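PDB 7P18: 3-oxosteroid 1-dehydrogenase from Sterolibacterium denitrificans, which probably catalyses the FAD-dependent 1,2-dehydrogenation of 3-oxosteroids to 3-oxo-Delta(1)-steroids, handing the electrons to an acceptor. Local coordinates for residues G301-A306 / G525-S530; G500-D505 / L521-N526; V36-K41 / P296-G301. One frame throughout, in Å; residues are numbered along the deposited sequence.

Interaction 1: residues G301-A306 / G525-S530. With FAD (flavin-adenine dinucleotide), chain C.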
loop_
_atom_site.group_PDB
_atom_site.type_symbol
_atom_site.label_atom_id
_atom_site.label_comp_id
_atom_site.label_asym_id
_atom_site.label_seq_id
_atom_site.Cartn_x
_atom_site.Cartn_y
_atom_site.Cartn_z
ATOM N N GLY A 301 0.796 -4.429 16.221
ATOM C CA GLY A 301 2.139 -4.205 16.798
ATOM C C GLY A 301 2.545 -5.339 17.749
ATOM O O GLY A 301 3.453 -5.119 18.567
ATOM N N ASP A 302 1.946 -6.518 17.608
ATOM C CA ASP A 302 2.121 -7.654 18.557
ATOM C C ASP A 302 3.586 -8.137 18.567
ATOM O O ASP A 302 4.107 -8.449 19.632
ATOM C CB ASP A 302 1.222 -8.825 18.202
ATOM C CG ASP A 302 -0.284 -8.530 18.197
ATOM O OD1 ASP A 302 -0.691 -7.557 18.819
ATOM O OD2 ASP A 302 -1.008 -9.300 17.561
ATOM N N THR A 303 4.240 -8.217 17.422
ATOM C CA THR A 303 5.647 -8.701 17.330
ATOM C C THR A 303 6.604 -7.563 17.652
ATOM O O THR A 303 7.722 -7.843 18.143
ATOM C CB THR A 303 5.967 -9.337 15.977
ATOM O OG1 THR A 303 5.963 -8.295 14.989
ATOM C CG2 THR A 303 4.997 -10.421 15.606
ATOM N N ILE A 304 6.217 -6.315 17.389
ATOM C CA ILE A 304 7.062 -5.141 17.699
ATOM C C ILE A 304 7.251 -5.081 19.218
ATOM O O ILE A 304 8.418 -4.985 19.704
ATOM C CB ILE A 304 6.458 -3.845 17.096
ATOM C CG1 ILE A 304 6.541 -3.884 15.565
ATOM C CG2 ILE A 304 7.167 -2.637 17.662
ATOM C CD1 ILE A 304 5.800 -2.763 14.847
ATOM N N ARG A 305 6.161 -5.179 19.969
ATOM C CA ARG A 305 6.223 -5.092 21.458
ATOM C C ARG A 305 7.103 -6.240 21.998
ATOM O O ARG A 305 7.981 -5.993 22.834
ATOM C CB ARG A 305 4.797 -5.122 22.026
ATOM C CG ARG A 305 4.033 -3.815 21.826
ATOM C CD ARG A 305 2.704 -3.719 22.599
ATOM N NE ARG A 305 1.951 -4.987 22.627
ATOM C CZ ARG A 305 1.102 -5.406 21.690
ATOM N NH1 ARG A 305 0.854 -4.681 20.608
ATOM N NH2 ARG A 305 0.501 -6.571 21.825
ATOM N N ALA A 306 6.887 -7.446 21.503
ATOM C CA ALA A 306 7.561 -8.679 21.987
ATOM C C ALA A 306 9.061 -8.605 21.714
ATOM O O ALA A 306 9.869 -8.985 22.596
ATOM C CB ALA A 306 6.931 -9.866 21.337
ATOM N N GLY A 525 8.980 -6.206 5.967
ATOM C CA GLY A 525 7.722 -5.485 5.744
ATOM C C GLY A 525 7.475 -4.432 6.795
ATOM O O GLY A 525 8.443 -3.858 7.344
ATOM N N ASN A 526 6.212 -4.086 7.036
ATOM C CA ASN A 526 5.914 -2.918 7.913
ATOM C C ASN A 526 6.177 -3.259 9.389
ATOM O O ASN A 526 6.139 -2.336 10.237
ATOM C CB ASN A 526 4.487 -2.408 7.730
ATOM C CG ASN A 526 4.187 -1.866 6.356
ATOM O OD1 ASN A 526 5.099 -1.721 5.517
ATOM N ND2 ASN A 526 2.905 -1.552 6.133
ATOM N N ASN A 527 6.449 -4.519 9.700
ATOM C CA ASN A 527 6.973 -4.961 11.018
ATOM C C ASN A 527 8.354 -4.344 11.266
ATOM O O ASN A 527 8.724 -4.182 12.432
ATOM C CB ASN A 527 7.003 -6.486 11.036
ATOM C CG ASN A 527 6.948 -7.147 12.387
ATOM O OD1 ASN A 527 6.510 -8.286 12.445
ATOM N ND2 ASN A 527 7.415 -6.496 13.434
ATOM N N SER A 528 9.083 -3.973 10.202
ATOM C CA SER A 528 10.465 -3.459 10.238
ATOM C C SER A 528 10.459 -1.962 9.934
ATOM O O SER A 528 9.578 -1.467 9.236
ATOM C CB SER A 528 11.371 -4.251 9.271
ATOM O OG SER A 528 11.136 -3.873 7.919
ATOM N N ALA A 529 11.455 -1.256 10.422
ATOM C CA ALA A 529 11.747 0.127 9.993
ATOM C C ALA A 529 12.066 0.140 8.496
ATOM O O ALA A 529 12.920 -0.656 8.040
ATOM C CB ALA A 529 12.880 0.686 10.798
ATOM N N SER A 530 11.390 1.024 7.754
ATOM C CA SER A 530 11.391 1.128 6.284
ATOM C C SER A 530 12.802 1.383 5.746
ATOM O O SER A 530 13.463 2.387 6.149
ATOM C CB SER A 530 10.485 2.234 5.825
ATOM O OG SER A 530 10.532 2.358 4.416
HETATM P PA FAD C . 0.422 -7.369 5.840
HETATM O O1A FAD C . 0.303 -7.520 4.367
HETATM O O2A FAD C . -0.722 -6.601 6.446
HETATM O O5B FAD C . 0.515 -8.825 6.457
HETATM C C5B FAD C . 0.665 -8.967 7.894
HETATM C C4B FAD C . -0.088 -10.190 8.322
HETATM O O4B FAD C . 0.324 -10.545 9.670
HETATM C C3B FAD C . -1.624 -10.050 8.361
HETATM O O3B FAD C . -2.255 -11.120 7.666
HETATM C C2B FAD C . -1.943 -10.050 9.859
HETATM O O2B FAD C . -3.269 -10.471 10.145
HETATM C C1B FAD C . -0.807 -10.907 10.418
HETATM N N9A FAD C . -0.540 -10.717 11.845
HETATM C C8A FAD C . -0.650 -9.583 12.598
HETATM N N7A FAD C . -0.423 -9.803 13.890
HETATM C C5A FAD C . -0.103 -11.153 13.963
HETATM C C6A FAD C . 0.248 -11.996 15.040
HETATM N N6A FAD C . 0.275 -11.611 16.321
HETATM N N1A FAD C . 0.502 -13.291 14.754
HETATM C C2A FAD C . 0.429 -13.689 13.481
HETATM N N3A FAD C . 0.039 -13.010 12.397
HETATM C C4A FAD C . -0.185 -11.722 12.713
HETATM N N1 FAD C . 2.102 -1.013 -1.135
HETATM C C2 FAD C . 2.860 -1.237 -2.233
HETATM O O2 FAD C . 4.101 -1.281 -2.153
HETATM N N3 FAD C . 2.310 -1.449 -3.433
HETATM C C4 FAD C . 0.982 -1.183 -3.692
HETATM O O4 FAD C . 0.525 -1.503 -4.784
HETATM C C4X FAD C . 0.139 -0.911 -2.581
HETATM N N5 FAD C . -1.149 -0.689 -2.779
HETATM C C5X FAD C . -1.942 -0.506 -1.671
HETATM C C6 FAD C . -3.338 -0.362 -1.846
HETATM C C7 FAD C . -4.205 -0.312 -0.762
HETATM C C7M FAD C . -5.700 -0.189 -0.973
HETATM C C8 FAD C . -3.683 -0.463 0.534
HETATM C C8M FAD C . -4.608 -0.441 1.739
HETATM C C9 FAD C . -2.316 -0.520 0.722
HETATM C C9A FAD C . -1.420 -0.598 -0.362
HETATM N N10 FAD C . -0.027 -0.677 -0.202
HETATM C C10 FAD C . 0.798 -0.867 -1.303
HETATM C "C1'" FAD C . 0.566 -0.832 1.131
HETATM C "C2'" FAD C . 0.805 -2.330 1.421
HETATM O "O2'" FAD C . -0.372 -3.118 1.248
HETATM C "C3'" FAD C . 1.379 -2.583 2.826
HETATM O "O3'" FAD C . 2.341 -1.590 3.191
HETATM C "C4'" FAD C . 1.956 -3.979 2.927
HETATM O "O4'" FAD C . 0.949 -4.897 2.523
HETATM C "C5'" FAD C . 2.464 -4.340 4.307
HETATM O "O5'" FAD C . 2.869 -5.721 4.235
HETATM P P FAD C . 3.221 -6.520 5.563
HETATM O O1P FAD C . 3.544 -7.860 5.057
HETATM O O2P FAD C . 4.114 -5.781 6.454
HETATM O O3P FAD C . 1.774 -6.623 6.321
#

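Interaction 2: residues G500-D505 / L521-N526. With FAD (flavin-adenine dinucleotide), chain C.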
loop_
_atom_site.group_PDB
_atom_site.type_symbol
_atom_site.label_atom_id
_atom_site.label_comp_id
_atom_site.label_asym_id
_atom_site.label_seq_id
_atom_site.Cartn_x
_atom_site.Cartn_y
_atom_site.Cartn_z
ATOM N N GLY A 500 7.540 2.757 10.451
ATOM C CA GLY A 500 8.649 2.501 11.375
ATOM C C GLY A 500 8.511 1.127 11.957
ATOM O O GLY A 500 7.489 0.526 11.769
ATOM N N GLY A 501 9.536 0.642 12.649
ATOM C CA GLY A 501 9.494 -0.694 13.237
ATOM C C GLY A 501 10.861 -1.135 13.676
ATOM O O GLY A 501 11.741 -0.279 13.871
ATOM N N LEU A 502 11.012 -2.432 13.812
ATOM C CA LEU A 502 12.269 -3.040 14.295
ATOM C C LEU A 502 13.393 -2.706 13.311
ATOM O O LEU A 502 13.210 -2.852 12.104
ATOM C CB LEU A 502 12.070 -4.544 14.426
ATOM C CG LEU A 502 10.952 -5.000 15.359
ATOM C CD1 LEU A 502 10.950 -6.499 15.473
ATOM C CD2 LEU A 502 11.081 -4.358 16.726
ATOM N N LEU A 503 14.517 -2.237 13.838
ATOM C CA LEU A 503 15.715 -1.943 13.026
ATOM C C LEU A 503 16.306 -3.271 12.577
ATOM O O LEU A 503 16.439 -4.215 13.406
ATOM C CB LEU A 503 16.713 -1.119 13.838
ATOM C CG LEU A 503 17.971 -0.735 13.071
ATOM C CD1 LEU A 503 17.643 0.137 11.877
ATOM C CD2 LEU A 503 18.956 -0.055 14.006
ATOM N N THR A 504 16.618 -3.383 11.298
ATOM C CA THR A 504 17.284 -4.554 10.724
ATOM C C THR A 504 18.555 -4.131 9.981
ATOM O O THR A 504 18.720 -2.924 9.660
ATOM C CB THR A 504 16.360 -5.330 9.764
ATOM O OG1 THR A 504 15.959 -4.480 8.668
ATOM C CG2 THR A 504 15.149 -5.838 10.516
ATOM N N ASP A 505 19.358 -5.125 9.647
ATOM C CA ASP A 505 20.554 -5.002 8.784
ATOM C C ASP A 505 20.161 -5.436 7.377
ATOM O O ASP A 505 18.962 -5.690 7.108
ATOM C CB ASP A 505 21.753 -5.769 9.345
ATOM C CG ASP A 505 21.636 -7.280 9.308
ATOM O OD1 ASP A 505 20.700 -7.797 8.641
ATOM O OD2 ASP A 505 22.511 -7.955 9.932
ATOM N N LEU A 521 16.607 -14.133 14.745
ATOM C CA LEU A 521 15.425 -13.233 14.559
ATOM C C LEU A 521 15.618 -12.327 13.339
ATOM O O LEU A 521 16.599 -11.547 13.304
ATOM C CB LEU A 521 15.227 -12.366 15.785
ATOM C CG LEU A 521 13.892 -11.621 15.845
ATOM C CD1 LEU A 521 12.751 -12.619 15.881
ATOM C CD2 LEU A 521 13.849 -10.678 17.041
ATOM N N TYR A 522 14.670 -12.425 12.420
ATOM C CA TYR A 522 14.588 -11.631 11.187
ATOM C C TYR A 522 13.273 -10.853 11.223
ATOM O O TYR A 522 12.335 -11.269 11.924
ATOM C CB TYR A 522 14.666 -12.542 9.972
ATOM C CG TYR A 522 15.961 -13.315 9.889
ATOM C CD1 TYR A 522 16.175 -14.446 10.661
ATOM C CD2 TYR A 522 17.000 -12.883 9.070
ATOM C CE1 TYR A 522 17.389 -15.136 10.627
ATOM C CE2 TYR A 522 18.200 -13.580 9.001
ATOM C CZ TYR A 522 18.396 -14.719 9.770
ATOM O OH TYR A 522 19.587 -15.405 9.679
ATOM N N CYS A 523 13.185 -9.793 10.431
ATOM C CA CYS A 523 11.983 -8.940 10.408
ATOM C C CYS A 523 11.904 -8.229 9.063
ATOM O O CYS A 523 12.935 -7.689 8.604
ATOM C CB CYS A 523 12.021 -7.967 11.562
ATOM S SG CYS A 523 10.540 -6.921 11.685
ATOM N N ILE A 524 10.717 -8.255 8.451
ATOM C CA ILE A 524 10.508 -7.748 7.075
ATOM C C ILE A 524 9.180 -6.976 7.022
ATOM O O ILE A 524 8.323 -7.163 7.891
ATOM C CB ILE A 524 10.546 -8.914 6.078
ATOM C CG1 ILE A 524 9.349 -9.845 6.276
ATOM C CG2 ILE A 524 11.865 -9.678 6.152
ATOM C CD1 ILE A 524 9.240 -10.909 5.254
ATOM N N GLY A 525 8.980 -6.206 5.967
ATOM C CA GLY A 525 7.722 -5.485 5.744
ATOM C C GLY A 525 7.475 -4.432 6.795
ATOM O O GLY A 525 8.443 -3.858 7.344
ATOM N N ASN A 526 6.212 -4.086 7.036
ATOM C CA ASN A 526 5.914 -2.918 7.913
ATOM C C ASN A 526 6.177 -3.259 9.389
ATOM O O ASN A 526 6.139 -2.336 10.237
ATOM C CB ASN A 526 4.487 -2.408 7.730
ATOM C CG ASN A 526 4.187 -1.866 6.356
ATOM O OD1 ASN A 526 5.099 -1.721 5.517
ATOM N ND2 ASN A 526 2.905 -1.552 6.133
HETATM P PA FAD C . 0.422 -7.369 5.840
HETATM O O1A FAD C . 0.303 -7.520 4.367
HETATM O O2A FAD C . -0.722 -6.601 6.446
HETATM O O5B FAD C . 0.515 -8.825 6.457
HETATM C C5B FAD C . 0.665 -8.967 7.894
HETATM C C4B FAD C . -0.088 -10.190 8.322
HETATM O O4B FAD C . 0.324 -10.545 9.670
HETATM C C3B FAD C . -1.624 -10.050 8.361
HETATM O O3B FAD C . -2.255 -11.120 7.666
HETATM C C2B FAD C . -1.943 -10.050 9.859
HETATM O O2B FAD C . -3.269 -10.471 10.145
HETATM C C1B FAD C . -0.807 -10.907 10.418
HETATM N N9A FAD C . -0.540 -10.717 11.845
HETATM C C8A FAD C . -0.650 -9.583 12.598
HETATM N N7A FAD C . -0.423 -9.803 13.890
HETATM C C5A FAD C . -0.103 -11.153 13.963
HETATM C C6A FAD C . 0.248 -11.996 15.040
HETATM N N6A FAD C . 0.275 -11.611 16.321
HETATM N N1A FAD C . 0.502 -13.291 14.754
HETATM C C2A FAD C . 0.429 -13.689 13.481
HETATM N N3A FAD C . 0.039 -13.010 12.397
HETATM C C4A FAD C . -0.185 -11.722 12.713
HETATM N N1 FAD C . 2.102 -1.013 -1.135
HETATM C C2 FAD C . 2.860 -1.237 -2.233
HETATM O O2 FAD C . 4.101 -1.281 -2.153
HETATM N N3 FAD C . 2.310 -1.449 -3.433
HETATM C C4 FAD C . 0.982 -1.183 -3.692
HETATM O O4 FAD C . 0.525 -1.503 -4.784
HETATM C C4X FAD C . 0.139 -0.911 -2.581
HETATM N N5 FAD C . -1.149 -0.689 -2.779
HETATM C C5X FAD C . -1.942 -0.506 -1.671
HETATM C C6 FAD C . -3.338 -0.362 -1.846
HETATM C C7 FAD C . -4.205 -0.312 -0.762
HETATM C C7M FAD C . -5.700 -0.189 -0.973
HETATM C C8 FAD C . -3.683 -0.463 0.534
HETATM C C8M FAD C . -4.608 -0.441 1.739
HETATM C C9 FAD C . -2.316 -0.520 0.722
HETATM C C9A FAD C . -1.420 -0.598 -0.362
HETATM N N10 FAD C . -0.027 -0.677 -0.202
HETATM C C10 FAD C . 0.798 -0.867 -1.303
HETATM C "C1'" FAD C . 0.566 -0.832 1.131
HETATM C "C2'" FAD C . 0.805 -2.330 1.421
HETATM O "O2'" FAD C . -0.372 -3.118 1.248
HETATM C "C3'" FAD C . 1.379 -2.583 2.826
HETATM O "O3'" FAD C . 2.341 -1.590 3.191
HETATM C "C4'" FAD C . 1.956 -3.979 2.927
HETATM O "O4'" FAD C . 0.949 -4.897 2.523
HETATM C "C5'" FAD C . 2.464 -4.340 4.307
HETATM O "O5'" FAD C . 2.869 -5.721 4.235
HETATM P P FAD C . 3.221 -6.520 5.563
HETATM O O1P FAD C . 3.544 -7.860 5.057
HETATM O O2P FAD C . 4.114 -5.781 6.454
HETATM O O3P FAD C . 1.774 -6.623 6.321
HETATM O O HOH W 1 5.142 -0.584 11.925
HETATM O O HOH W 2 14.432 -6.144 6.906
#

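Interaction 3: residues V36-K41 / P296-G301. With FAD (flavin-adenine dinucleotide), chain C.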
loop_
_atom_site.group_PDB
_atom_site.type_symbol
_atom_site.label_atom_id
_atom_site.label_comp_id
_atom_site.label_asym_id
_atom_site.label_seq_id
_atom_site.Cartn_x
_atom_site.Cartn_y
_atom_site.Cartn_z
ATOM N N VAL A 36 2.458 -18.975 10.465
ATOM C CA VAL A 36 1.317 -18.745 11.407
ATOM C C VAL A 36 0.657 -17.387 11.098
ATOM O O VAL A 36 1.403 -16.373 10.998
ATOM C CB VAL A 36 1.740 -18.865 12.882
ATOM C CG1 VAL A 36 2.261 -20.268 13.200
ATOM C CG2 VAL A 36 2.723 -17.811 13.325
ATOM N N GLU A 37 -0.680 -17.379 10.992
ATOM C CA GLU A 37 -1.528 -16.195 10.681
ATOM C C GLU A 37 -2.550 -15.990 11.819
ATOM O O GLU A 37 -3.232 -16.981 12.181
ATOM C CB GLU A 37 -2.205 -16.385 9.318
ATOM C CG GLU A 37 -3.331 -15.379 9.034
ATOM C CD GLU A 37 -2.949 -13.926 9.092
ATOM O OE1 GLU A 37 -1.830 -13.600 8.583
ATOM O OE2 GLU A 37 -3.763 -13.115 9.628
ATOM N N LYS A 38 -2.591 -14.779 12.377
ATOM C CA LYS A 38 -3.469 -14.346 13.497
ATOM C C LYS A 38 -4.932 -14.530 13.079
ATOM O O LYS A 38 -5.685 -15.072 13.894
ATOM C CB LYS A 38 -3.149 -12.905 13.897
ATOM C CG LYS A 38 -4.139 -12.142 14.785
ATOM C CD LYS A 38 -3.489 -10.802 15.089
ATOM C CE LYS A 38 -4.342 -9.812 15.810
ATOM N NZ LYS A 38 -3.538 -8.676 16.279
ATOM N N SER A 39 -5.288 -14.151 11.851
ATOM C CA SER A 39 -6.697 -13.938 11.441
ATOM C C SER A 39 -7.220 -15.201 10.765
ATOM O O SER A 39 -6.469 -16.180 10.611
ATOM C CB SER A 39 -6.859 -12.706 10.580
ATOM O OG SER A 39 -6.605 -12.997 9.225
ATOM N N ASP A 40 -8.478 -15.141 10.343
ATOM C CA ASP A 40 -9.219 -16.234 9.662
ATOM C C ASP A 40 -8.877 -16.231 8.176
ATOM O O ASP A 40 -9.339 -17.142 7.488
ATOM C CB ASP A 40 -10.739 -16.063 9.858
ATOM C CG ASP A 40 -11.277 -14.718 9.406
ATOM O OD1 ASP A 40 -10.701 -13.663 9.788
ATOM O OD2 ASP A 40 -12.248 -14.713 8.653
ATOM N N LYS A 41 -8.090 -15.249 7.691
ATOM C CA LYS A 41 -7.762 -15.127 6.241
ATOM C C LYS A 41 -6.235 -14.982 6.077
ATOM O O LYS A 41 -5.616 -14.423 6.980
ATOM C CB LYS A 41 -8.442 -13.917 5.605
ATOM C CG LYS A 41 -9.961 -13.814 5.754
ATOM C CD LYS A 41 -10.720 -14.863 4.953
ATOM C CE LYS A 41 -12.224 -14.835 5.189
ATOM N NZ LYS A 41 -12.873 -15.990 4.512
ATOM N N PRO A 296 -6.727 -3.778 6.746
ATOM C CA PRO A 296 -7.541 -4.725 7.500
ATOM C C PRO A 296 -7.375 -4.558 9.015
ATOM O O PRO A 296 -6.643 -3.700 9.500
ATOM C CB PRO A 296 -7.068 -6.099 7.006
ATOM C CG PRO A 296 -6.421 -5.808 5.663
ATOM C CD PRO A 296 -5.797 -4.449 5.837
ATOM N N PRO A 297 -8.107 -5.355 9.830
ATOM C CA PRO A 297 -8.214 -5.062 11.261
ATOM C C PRO A 297 -7.006 -5.366 12.174
ATOM O O PRO A 297 -6.992 -4.871 13.274
ATOM C CB PRO A 297 -9.404 -5.953 11.682
ATOM C CG PRO A 297 -10.138 -6.256 10.409
ATOM C CD PRO A 297 -9.049 -6.394 9.371
ATOM N N HIS A 298 -6.173 -6.346 11.807
ATOM C CA HIS A 298 -5.260 -6.986 12.806
ATOM C C HIS A 298 -3.879 -6.379 13.108
ATOM O O HIS A 298 -3.390 -6.655 14.222
ATOM C CB HIS A 298 -5.121 -8.483 12.490
ATOM C CG HIS A 298 -6.395 -9.124 12.049
ATOM N ND1 HIS A 298 -7.418 -9.415 12.930
ATOM C CD2 HIS A 298 -6.816 -9.530 10.832
ATOM C CE1 HIS A 298 -8.416 -9.973 12.275
ATOM N NE2 HIS A 298 -8.070 -10.054 10.985
ATOM N N ASN A 299 -3.253 -5.612 12.220
ATOM C CA ASN A 299 -1.852 -5.205 12.534
ATOM C C ASN A 299 -1.852 -4.291 13.759
ATOM O O ASN A 299 -2.053 -3.075 13.620
ATOM C CB ASN A 299 -1.141 -4.600 11.315
ATOM C CG ASN A 299 -1.131 -5.533 10.135
ATOM O OD1 ASN A 299 -1.404 -6.748 10.273
ATOM N ND2 ASN A 299 -0.816 -4.983 8.973
ATOM N N THR A 300 -1.576 -4.874 14.936
ATOM C CA THR A 300 -1.686 -4.216 16.262
ATOM C C THR A 300 -0.314 -4.228 16.957
ATOM O O THR A 300 -0.278 -4.075 18.171
ATOM C CB THR A 300 -2.794 -4.902 17.084
ATOM O OG1 THR A 300 -2.638 -6.325 17.151
ATOM C CG2 THR A 300 -4.166 -4.656 16.487
ATOM N N GLY A 301 0.796 -4.429 16.221
ATOM C CA GLY A 301 2.139 -4.205 16.798
ATOM C C GLY A 301 2.545 -5.339 17.749
ATOM O O GLY A 301 3.453 -5.119 18.567
HETATM P PA FAD C . 0.422 -7.369 5.840
HETATM O O1A FAD C . 0.303 -7.520 4.367
HETATM O O2A FAD C . -0.722 -6.601 6.446
HETATM O O5B FAD C . 0.515 -8.825 6.457
HETATM C C5B FAD C . 0.665 -8.967 7.894
HETATM C C4B FAD C . -0.088 -10.190 8.322
HETATM O O4B FAD C . 0.324 -10.545 9.670
HETATM C C3B FAD C . -1.624 -10.050 8.361
HETATM O O3B FAD C . -2.255 -11.120 7.666
HETATM C C2B FAD C . -1.943 -10.050 9.859
HETATM O O2B FAD C . -3.269 -10.471 10.145
HETATM C C1B FAD C . -0.807 -10.907 10.418
HETATM N N9A FAD C . -0.540 -10.717 11.845
HETATM C C8A FAD C . -0.650 -9.583 12.598
HETATM N N7A FAD C . -0.423 -9.803 13.890
HETATM C C5A FAD C . -0.103 -11.153 13.963
HETATM C C6A FAD C . 0.248 -11.996 15.040
HETATM N N6A FAD C . 0.275 -11.611 16.321
HETATM N N1A FAD C . 0.502 -13.291 14.754
HETATM C C2A FAD C . 0.429 -13.689 13.481
HETATM N N3A FAD C . 0.039 -13.010 12.397
HETATM C C4A FAD C . -0.185 -11.722 12.713
HETATM N N1 FAD C . 2.102 -1.013 -1.135
HETATM C C2 FAD C . 2.860 -1.237 -2.233
HETATM O O2 FAD C . 4.101 -1.281 -2.153
HETATM N N3 FAD C . 2.310 -1.449 -3.433
HETATM C C4 FAD C . 0.982 -1.183 -3.692
HETATM O O4 FAD C . 0.525 -1.503 -4.784
HETATM C C4X FAD C . 0.139 -0.911 -2.581
HETATM N N5 FAD C . -1.149 -0.689 -2.779
HETATM C C5X FAD C . -1.942 -0.506 -1.671
HETATM C C6 FAD C . -3.338 -0.362 -1.846
HETATM C C7 FAD C . -4.205 -0.312 -0.762
HETATM C C7M FAD C . -5.700 -0.189 -0.973
HETATM C C8 FAD C . -3.683 -0.463 0.534
HETATM C C8M FAD C . -4.608 -0.441 1.739
HETATM C C9 FAD C . -2.316 -0.520 0.722
HETATM C C9A FAD C . -1.420 -0.598 -0.362
HETATM N N10 FAD C . -0.027 -0.677 -0.202
HETATM C C10 FAD C . 0.798 -0.867 -1.303
HETATM C "C1'" FAD C . 0.566 -0.832 1.131
HETATM C "C2'" FAD C . 0.805 -2.330 1.421
HETATM O "O2'" FAD C . -0.372 -3.118 1.248
HETATM C "C3'" FAD C . 1.379 -2.583 2.826
HETATM O "O3'" FAD C . 2.341 -1.590 3.191
HETATM C "C4'" FAD C . 1.956 -3.979 2.927
HETATM O "O4'" FAD C . 0.949 -4.897 2.523
HETATM C "C5'" FAD C . 2.464 -4.340 4.307
HETATM O "O5'" FAD C . 2.869 -5.721 4.235
HETATM P P FAD C . 3.221 -6.520 5.563
HETATM O O1P FAD C . 3.544 -7.860 5.057
HETATM O O2P FAD C . 4.114 -5.781 6.454
HETATM O O3P FAD C . 1.774 -6.623 6.321
HETATM O O HOH W 3 -10.350 -10.915 9.258
#

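Interaction 1: residues G301-A306 / G525-S530
Asn527 OD1 accepts from two sources: the hydroxyl of Thr303, with Thr303 OG1 2.6 Å from Asn527 OD1, and the backbone N of Ala270. The two donors tie together separate parts of the Rossmann-type FAD-binding domain, namely the first turn of helix 302-309, the chain leaving strand 265-268 and the loop that follows strand 521-523. The hydroxyl reaches the carbonyl from the flank: the C=O...donor angle is 97°, and the donor is tilted 19° from the carbonyl plane. Asn527 has CG anti to its backbone N (chi1 -156°), which carries the amide across to the helix, where it crosses the Thr303 side chain at about a right angle. On the next residue of the helix, Ile304 passes the amide in the opposite sense and lays CG1 3.5 Å from Asn527 ND2, so that an apolar branch packs against the amide. All three touching residues are buried.

Both segments also hold the cofactor, at separate places. Just inside the helix, Asp302 OD2 takes the adenine amine, FAD N6A, at 2.9 Å, and the same oxygen forms a salt bridge with Lys38. At the other segment, Asn526 N donates to the phosphate oxygen FAD O2P at 2.8 Å in a fairly straight bond. Gly525 lets the phosphate come this near: its phi is positive, and a CB there would clash with O2P. At this phosphate-binding point of the loop, Gly525 O accepts twice from Ser528, from the backbone N at 2.9 Å and from Ser528 OG at 2.8 Å, the hydroxyl lying in the carbonyl plane.

Interaction 2: residues G500-D505 / L521-N526
Leu502 CD1 rests 3.8 Å from Cys523 SG, the apolar centre of a buried contact that has no direct hydrogen bond between its segments. End to end, the touching parts run in nearly opposite directions, 160° apart. The sulfur gets there because it stands anti to the backbone N of Cys523 (chi1 -177°), which points it at the leucine branch. Beside it, Thr504 turns its methyl inward, with CG2 3.5 Å from Cys523 O, while the hydroxyl reaches the same carbonyl through a water: that water donates to Thr504 OG1 and, at 2.7 Å, to Cys523 O. A second water does similar work at the other end, donating to Gly500 O and to Asn526 O, each 2.6 Å away, and so joins two carbonyls that cannot bond each other.

Further out, Leu502 makes backbone bonds to Asn527 and Ala529, which fasten the end of strand 486-502 to the loop beyond strand 521-523, an outermost strand of the parallel sheet. From that loop Asn526 ND2 donates to the ribityl hydroxyl FAD O3' at 3.0 Å. With the amide gone, as in an alanine at this position, FAD O3' would probably lose this donor and Trp321 NE1 its weak acceptor, Asn526 OD1. The carbonyls of Gly500, Cys523 and Asn526 are thus reached by bridging water, as is the Thr504 hydroxyl, while Leu502 and Cys523 meet by apolar packing.

Interaction 3: residues V36-K41 / P296-G301
Lys38 reaches across to His298 with its ammonium, NZ donating to His298 O at 2.9 Å with a C=O...donor angle of 140°. The bond closes the tight half of the contact. With CG anti to the backbone N (chi1 165°) and the rest extended, the Lys38 chain runs over one face of the adenine, CD 3.4 Å from FAD N7A, before the ammonium, which also pairs with Asp302, arrives at His298 O. Thr300 OG1 sits close to NZ, but the angle is poor for a bond, and its hydroxyl pairs with Asp302 OD1. The His298 ring is sandwiched: Pro297 CB lies over the centre of one face, and Ser39 packs against the other, its CB so near NE2 that the exact spacing is doubtful.

The other side is looser: a single water, in the ring plane and 3.0 Å from His298 NE2, links it to OD1 of the exposed Asp40.

Behind the packing lies the cofactor. Glu37 takes the two adenosine ribose hydroxyls one to each oxygen, FAD O3B to OE1 and FAD O2B to OE2, both at 2.7 Å, and Ser39 N steadies OE2 at 2.9 Å. Asn299 ND2 donates almost straight (178°) to FAD O2A at 3.0 Å. An acidic residue just beyond the second strand of the parallel Rossmann sheet, 33-36, gripping the ribose diol is a hallmark of Rossmann dinucleotide-binding folds.

The three contacts lie around one FAD. Interactions 1 and 2 are buried, share Gly525 and Asn526 and have centres about 6 Å apart; they touch through the backbone, where the strand end of one meets the loop of the other. Interaction 3 is only partly buried; its centre is about 13 Å from that of interaction 1, which it meets through Gly301 and the Lys38 to Asp302 salt bridge, and it does not touch interaction 2. Chemistry follows place: a side-chain hydroxyl-to-amide bond in interaction 1, apolar packing with bridging water in interaction 2, and charge, packing over a histidine ring and one bridging water at its edge in interaction 3, beside the adenosine ribose.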